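Local coordinates for protein calreticulin, putative (Trypanosoma cruzi, PDB 5HCF) that probably acts as a chaperone, its globular domain of legume-lectin fold having dual carbohydrate- and peptide-binding properties, at residues A[150-155]-A[170-175]; A[138-143]-A[160-165]. One frame throughout, in Å; residues are numbered along the deposited sequence.

Contact 1. Residues A[150-155]-A[170-175]; sequences LHIAAD and GQLEED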
loop_
_atom_site.group_PDB
_atom_site.type_symbol
_atom_site.label_atom_id
_atom_site.label_comp_id
_atom_site.label_asym_id
_atom_site.label_seq_id
_atom_site.Cartn_x
_atom_site.Cartn_y
_atom_site.Cartn_z
ATOM N N LEU A 150 -3.137 6.958 -0.397
ATOM C CA LEU A 150 -4.270 6.863 -1.311
ATOM C C LEU A 150 -5.529 7.440 -0.688
ATOM O O LEU A 150 -5.915 7.067 0.422
ATOM C CB LEU A 150 -4.527 5.411 -1.717
ATOM C CG LEU A 150 -5.699 5.223 -2.684
ATOM C CD1 LEU A 150 -5.475 6.043 -3.943
ATOM C CD2 LEU A 150 -5.921 3.766 -3.021
ATOM N N HIS A 151 -6.162 8.355 -1.409
ATOM C CA HIS A 151 -7.452 8.888 -1.009
ATOM C C HIS A 151 -8.534 8.375 -1.942
ATOM O O HIS A 151 -8.522 8.678 -3.137
ATOM C CB HIS A 151 -7.437 10.416 -1.010
ATOM C CG HIS A 151 -8.745 11.032 -0.622
ATOM N ND1 HIS A 151 -9.097 12.323 -0.976
ATOM C CD2 HIS A 151 -9.794 10.543 0.079
ATOM C CE1 HIS A 151 -10.296 12.597 -0.505
ATOM N NE2 HIS A 151 -10.744 11.534 0.142
ATOM N N ILE A 152 -9.443 7.570 -1.394
ATOM C CA ILE A 152 -10.657 7.168 -2.100
ATOM C C ILE A 152 -11.832 7.979 -1.569
ATOM O O ILE A 152 -12.271 7.777 -0.436
ATOM C CB ILE A 152 -10.954 5.668 -1.938
ATOM C CG1 ILE A 152 -9.736 4.840 -2.339
ATOM C CG2 ILE A 152 -12.162 5.264 -2.771
ATOM C CD1 ILE A 152 -9.506 4.803 -3.824
ATOM N N ALA A 153 -12.338 8.895 -2.391
ATOM C CA ALA A 153 -13.396 9.814 -1.975
ATOM C C ALA A 153 -14.790 9.259 -2.291
ATOM O O ALA A 153 -14.944 8.369 -3.132
ATOM C CB ALA A 153 -13.200 11.167 -2.635
ATOM N N ALA A 154 -15.802 9.792 -1.610
ATOM C CA ALA A 154 -17.168 9.282 -1.724
ATOM C C ALA A 154 -17.847 9.720 -3.015
ATOM O O ALA A 154 -18.956 9.277 -3.319
ATOM C CB ALA A 154 -17.996 9.725 -0.531
ATOM N N ASP A 155 -17.195 10.605 -3.762
ATOM C CA ASP A 155 -17.706 11.003 -5.071
ATOM C C ASP A 155 -17.058 10.171 -6.177
ATOM O O ASP A 155 -17.057 10.558 -7.343
ATOM C CB ASP A 155 -17.480 12.494 -5.314
ATOM C CG ASP A 155 -16.013 12.871 -5.336
ATOM O OD1 ASP A 155 -15.161 12.045 -4.948
ATOM O OD2 ASP A 155 -15.715 14.009 -5.750
ATOM N N GLY A 170 -7.805 11.532 -10.349
ATOM C CA GLY A 170 -8.824 11.273 -11.350
ATOM C C GLY A 170 -10.070 10.564 -10.857
ATOM O O GLY A 170 -10.419 10.640 -9.681
ATOM N N GLN A 171 -10.742 9.867 -11.768
ATOM C CA GLN A 171 -12.004 9.210 -11.453
ATOM C C GLN A 171 -11.842 7.694 -11.497
ATOM O O GLN A 171 -11.229 7.164 -12.425
ATOM C CB GLN A 171 -13.093 9.644 -12.441
ATOM C CG GLN A 171 -13.241 11.154 -12.641
ATOM C CD GLN A 171 -13.268 11.946 -11.349
ATOM O OE1 GLN A 171 -14.051 11.658 -10.444
ATOM N NE2 GLN A 171 -12.421 12.967 -11.264
ATOM N N LEU A 172 -12.398 6.998 -10.505
ATOM C CA LEU A 172 -12.316 5.536 -10.447
ATOM C C LEU A 172 -12.860 4.878 -11.707
ATOM O O LEU A 172 -12.273 3.935 -12.234
ATOM C CB LEU A 172 -13.081 4.998 -9.238
ATOM C CG LEU A 172 -12.506 5.268 -7.852
ATOM C CD1 LEU A 172 -13.497 4.815 -6.795
ATOM C CD2 LEU A 172 -11.179 4.548 -7.685
ATOM N N GLU A 173 -13.985 5.395 -12.184
ATOM C CA GLU A 173 -14.663 4.850 -13.352
ATOM C C GLU A 173 -13.816 4.974 -14.619
ATOM O O GLU A 173 -13.899 4.135 -15.519
ATOM C CB GLU A 173 -16.009 5.557 -13.541
ATOM C CG GLU A 173 -16.882 4.972 -14.627
ATOM C CD GLU A 173 -18.202 5.705 -14.754
ATOM O OE1 GLU A 173 -18.747 5.763 -15.878
ATOM O OE2 GLU A 173 -18.690 6.230 -13.731
ATOM N N GLU A 174 -13.003 6.024 -14.681
ATOM C CA GLU A 174 -12.204 6.313 -15.865
ATOM C C GLU A 174 -10.802 5.683 -15.834
ATOM O O GLU A 174 -10.282 5.273 -16.870
ATOM C CB GLU A 174 -12.102 7.831 -16.048
ATOM C CG GLU A 174 -13.463 8.525 -16.247
ATOM C CD GLU A 174 -13.355 10.042 -16.362
ATOM O OE1 GLU A 174 -12.343 10.613 -15.905
ATOM O OE2 GLU A 174 -14.281 10.668 -16.910
ATOM N N ASP A 175 -10.192 5.597 -14.655
ATOM C CA ASP A 175 -8.813 5.104 -14.557
ATOM C C ASP A 175 -8.701 3.624 -14.176
ATOM O O ASP A 175 -7.593 3.103 -14.028
ATOM C CB ASP A 175 -8.021 5.943 -13.553
ATOM C CG ASP A 175 -7.984 7.407 -13.925
ATOM O OD1 ASP A 175 -8.352 7.741 -15.066
ATOM O OD2 ASP A 175 -7.589 8.229 -13.076
#
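Two torsions carry CD1 of Ile152 over to Leu172: chi1 of -53° places CG1 anti to the carbonyl carbon, and chi2 of -73° folds CD1 back from the extended course. On the other side, Leu172 has CG anti to its own carbonyl carbon (chi1 -70°), and its CA–CB bond already points at 150-155. The branched ends therefore meet methyl to methyl, twice over. Ile152 CD1 lies 4.2 Å from Leu172 CD2, and Ile152 CG2 lies 4.3 Å from Leu172 CD1. The crossed combinations are longer, Ile152 CD1 to Leu172 CD1 being 5.0 Å, so the two forks face each other in paired fashion instead of interlocking. Such spacing indicates light van der Waals contact, in keeping with only 107 Å² buried in all.

In the fold this is packing across a skipped strand. Strand 157-162 pairs antiparallel with both 145-152 and 165-171, and the CA atoms of Ile152 and Leu172 are 8.7 Å apart on either side of it. The side chains bridge that gap on the face turned to the second sheet of the legume-lectin sandwich, where Leu172 also touches Leu124; Ile152 rests on Tyr158 and on His202 of a loop.

Leu172 is the first residue of the short helix 172-175, and Gln171 before it is the N-cap. Gln171 O receives Asp175 N at 2.9 Å and, more weakly, Glu174 N at 3.1 Å, which ties the end of the strand to the first turn. Farther along, Asp155 O and Gln171 OE1 are 4.5 Å apart; as two oxygens at that distance, they form no direct bond. The carboxylate of Asp155 instead uses OD1 to hold Ser157 OG, across the turn leading into the middle strand.

Contact 2. Residues A[138-143]-A[160-165]; sequences RFPEDK and FFLDGE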
loop_
_atom_site.group_PDB
_atom_site.type_symbol
_atom_site.label_atom_id
_atom_site.label_comp_id
_atom_site.label_asym_id
_atom_site.label_seq_id
_atom_site.Cartn_x
_atom_site.Cartn_y
_atom_site.Cartn_z
ATOM N N ARG A 138 5.988 4.920 -11.924
ATOM C CA ARG A 138 7.177 4.297 -11.347
ATOM C C ARG A 138 7.539 4.960 -10.020
ATOM O O ARG A 138 7.424 6.178 -9.870
ATOM C CB ARG A 138 8.357 4.378 -12.319
ATOM C CG ARG A 138 8.193 3.546 -13.575
ATOM C CD ARG A 138 9.451 3.621 -14.429
ATOM N NE ARG A 138 9.517 2.548 -15.417
ATOM C CZ ARG A 138 10.376 1.533 -15.361
ATOM N NH1 ARG A 138 11.252 1.455 -14.366
ATOM N NH2 ARG A 138 10.361 0.598 -16.303
ATOM N N PHE A 139 7.969 4.156 -9.054
ATOM C CA PHE A 139 8.387 4.696 -7.766
ATOM C C PHE A 139 9.893 4.891 -7.775
ATOM O O PHE A 139 10.593 4.230 -8.540
ATOM C CB PHE A 139 7.947 3.785 -6.613
ATOM C CG PHE A 139 8.700 2.486 -6.535
ATOM C CD1 PHE A 139 8.271 1.374 -7.248
ATOM C CD2 PHE A 139 9.831 2.371 -5.737
ATOM C CE1 PHE A 139 8.959 0.177 -7.174
ATOM C CE2 PHE A 139 10.523 1.184 -5.658
ATOM C CZ PHE A 139 10.086 0.081 -6.375
ATOM N N PRO A 140 10.393 5.804 -6.927
ATOM C CA PRO A 140 11.814 6.168 -6.934
ATOM C C PRO A 140 12.705 4.987 -6.575
ATOM O O PRO A 140 12.445 4.277 -5.605
ATOM C CB PRO A 140 11.912 7.277 -5.879
ATOM C CG PRO A 140 10.503 7.691 -5.580
ATOM C CD PRO A 140 9.624 6.536 -5.908
ATOM N N GLU A 141 13.746 4.780 -7.371
ATOM C CA GLU A 141 14.623 3.637 -7.184
ATOM C C GLU A 141 15.881 4.063 -6.455
ATOM O O GLU A 141 16.937 4.234 -7.058
ATOM C CB GLU A 141 14.960 2.997 -8.533
ATOM C CG GLU A 141 13.778 2.276 -9.149
ATOM C CD GLU A 141 14.097 1.638 -10.478
ATOM O OE1 GLU A 141 13.217 0.917 -11.009
ATOM O OE2 GLU A 141 15.223 1.850 -10.989
ATOM N N ASP A 142 15.749 4.224 -5.144
ATOM C CA ASP A 142 16.867 4.605 -4.296
ATOM C C ASP A 142 16.705 3.942 -2.934
ATOM O O ASP A 142 15.762 3.172 -2.722
ATOM C CB ASP A 142 16.960 6.130 -4.166
ATOM C CG ASP A 142 15.681 6.760 -3.630
ATOM O OD1 ASP A 142 14.966 6.105 -2.842
ATOM O OD2 ASP A 142 15.384 7.918 -4.002
ATOM N N LYS A 143 17.625 4.233 -2.021
ATOM C CA LYS A 143 17.630 3.597 -0.708
ATOM C C LYS A 143 16.847 4.391 0.341
ATOM O O LYS A 143 16.802 4.010 1.507
ATOM C CB LYS A 143 19.070 3.388 -0.233
ATOM C CG LYS A 143 19.873 2.456 -1.117
ATOM C CD LYS A 143 21.305 2.341 -0.638
ATOM C CE LYS A 143 22.086 1.363 -1.498
ATOM N NZ LYS A 143 23.290 0.835 -0.794
ATOM N N PHE A 160 -3.590 9.944 -5.486
ATOM C CA PHE A 160 -2.435 9.192 -5.011
ATOM C C PHE A 160 -1.264 10.123 -4.706
ATOM O O PHE A 160 -0.865 10.933 -5.543
ATOM C CB PHE A 160 -2.016 8.144 -6.043
ATOM C CG PHE A 160 -0.639 7.595 -5.817
ATOM C CD1 PHE A 160 -0.339 6.896 -4.660
ATOM C CD2 PHE A 160 0.363 7.793 -6.753
ATOM C CE1 PHE A 160 0.931 6.397 -4.444
ATOM C CE2 PHE A 160 1.636 7.294 -6.544
ATOM C CZ PHE A 160 1.920 6.598 -5.386
ATOM N N PHE A 161 -0.708 9.992 -3.507
ATOM C CA PHE A 161 0.407 10.828 -3.087
ATOM C C PHE A 161 1.661 9.997 -2.896
ATOM O O PHE A 161 1.625 8.934 -2.275
ATOM C CB PHE A 161 0.069 11.560 -1.785
ATOM C CG PHE A 161 -1.132 12.449 -1.886
ATOM C CD1 PHE A 161 -2.412 11.919 -1.827
ATOM C CD2 PHE A 161 -0.983 13.820 -2.031
ATOM C CE1 PHE A 161 -3.519 12.735 -1.925
ATOM C CE2 PHE A 161 -2.086 14.644 -2.123
ATOM C CZ PHE A 161 -3.355 14.100 -2.070
ATOM N N LEU A 162 2.773 10.488 -3.427
ATOM C CA LEU A 162 4.066 9.873 -3.175
ATOM C C LEU A 162 4.935 10.884 -2.439
ATOM O O LEU A 162 5.128 12.003 -2.914
ATOM C CB LEU A 162 4.721 9.424 -4.482
ATOM C CG LEU A 162 5.871 8.422 -4.362
ATOM C CD1 LEU A 162 5.810 7.437 -5.520
ATOM C CD2 LEU A 162 7.213 9.124 -4.322
ATOM N N ASP A 163 5.433 10.491 -1.270
ATOM C CA ASP A 163 6.217 11.379 -0.414
ATOM C C ASP A 163 5.485 12.683 -0.111
ATOM O O ASP A 163 6.094 13.748 -0.060
ATOM C CB ASP A 163 7.568 11.686 -1.055
ATOM C CG ASP A 163 8.408 10.450 -1.253
ATOM O OD1 ASP A 163 8.192 9.462 -0.519
ATOM O OD2 ASP A 163 9.282 10.463 -2.141
ATOM N N GLY A 164 4.173 12.588 0.086
ATOM C CA GLY A 164 3.371 13.728 0.491
ATOM C C GLY A 164 2.881 14.582 -0.659
ATOM O O GLY A 164 2.001 15.422 -0.481
ATOM N N GLU A 165 3.445 14.366 -1.842
ATOM C CA GLU A 165 3.092 15.158 -3.005
ATOM C C GLU A 165 2.174 14.408 -3.945
ATOM O O GLU A 165 2.360 13.217 -4.191
#
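Leu162 overlaps the CG–CD edge of Pro140 with both of its methyls. CD2 lies 3.8 Å from Pro140 CG, while Pro140 CD is approached equally by the two methyls, with Leu162 CD1 and CD2 each 3.9 Å away. The forked end of the leucine thus comes end-on to the pyrrolidine. With CG anti to the backbone N (chi1 -163°), the leucine extends out from its strand to reach the proline. CD1 also comes within 4.4 Å of Phe139 CB, but the Phe139 ring leads off elsewhere.

Leu162 opens a type I' turn that closes a two-residue beta hairpin: Leu162 N bonds to Glu165 O at 2.9 Å and Glu165 N to Leu162 O at 3.1 Å. Asp163 and Gly164 fill the two corners with positive phi angles.

A polar bridge runs beside the apolar patch. His146 is hydrogen-bonded through NE2 to Asp142 OD1 and through ND1 to Asp163 OD2, so one imidazole links the two segments; bonding to a carboxylate at each nitrogen would be consistent with a protonated ring.

The loop 138-143 follows strand 129-132 of one sheet and leads into 145-152 of the other. Phe139 inserts its side chain among Val120 of strand 117-126, Pro111 and Arg113 of 107-114, and Tyr148 of 145-152, while Leu162 packs on Tyr148 and on Lys167 of strand 165-171.

How the contacts relate
Contacts 1 and 2 involve opposite ends of the same run of three antiparallel strands. Strand 157-162 is the common element: contact 1 spans it near its start, packing side chains within one sheet, whereas contact 2 sets its far end, at the hairpin into 165-171, against the loop 138-143 that passes from the other sheet into strand 145-152. Their centres are 19 Å apart and their nearest atoms about 5 Å, so they do not touch. Along the chain the segments alternate, 138-143, 150-155, 160-165 and 170-175. Neither contact by itself locates the carbohydrate or peptide site.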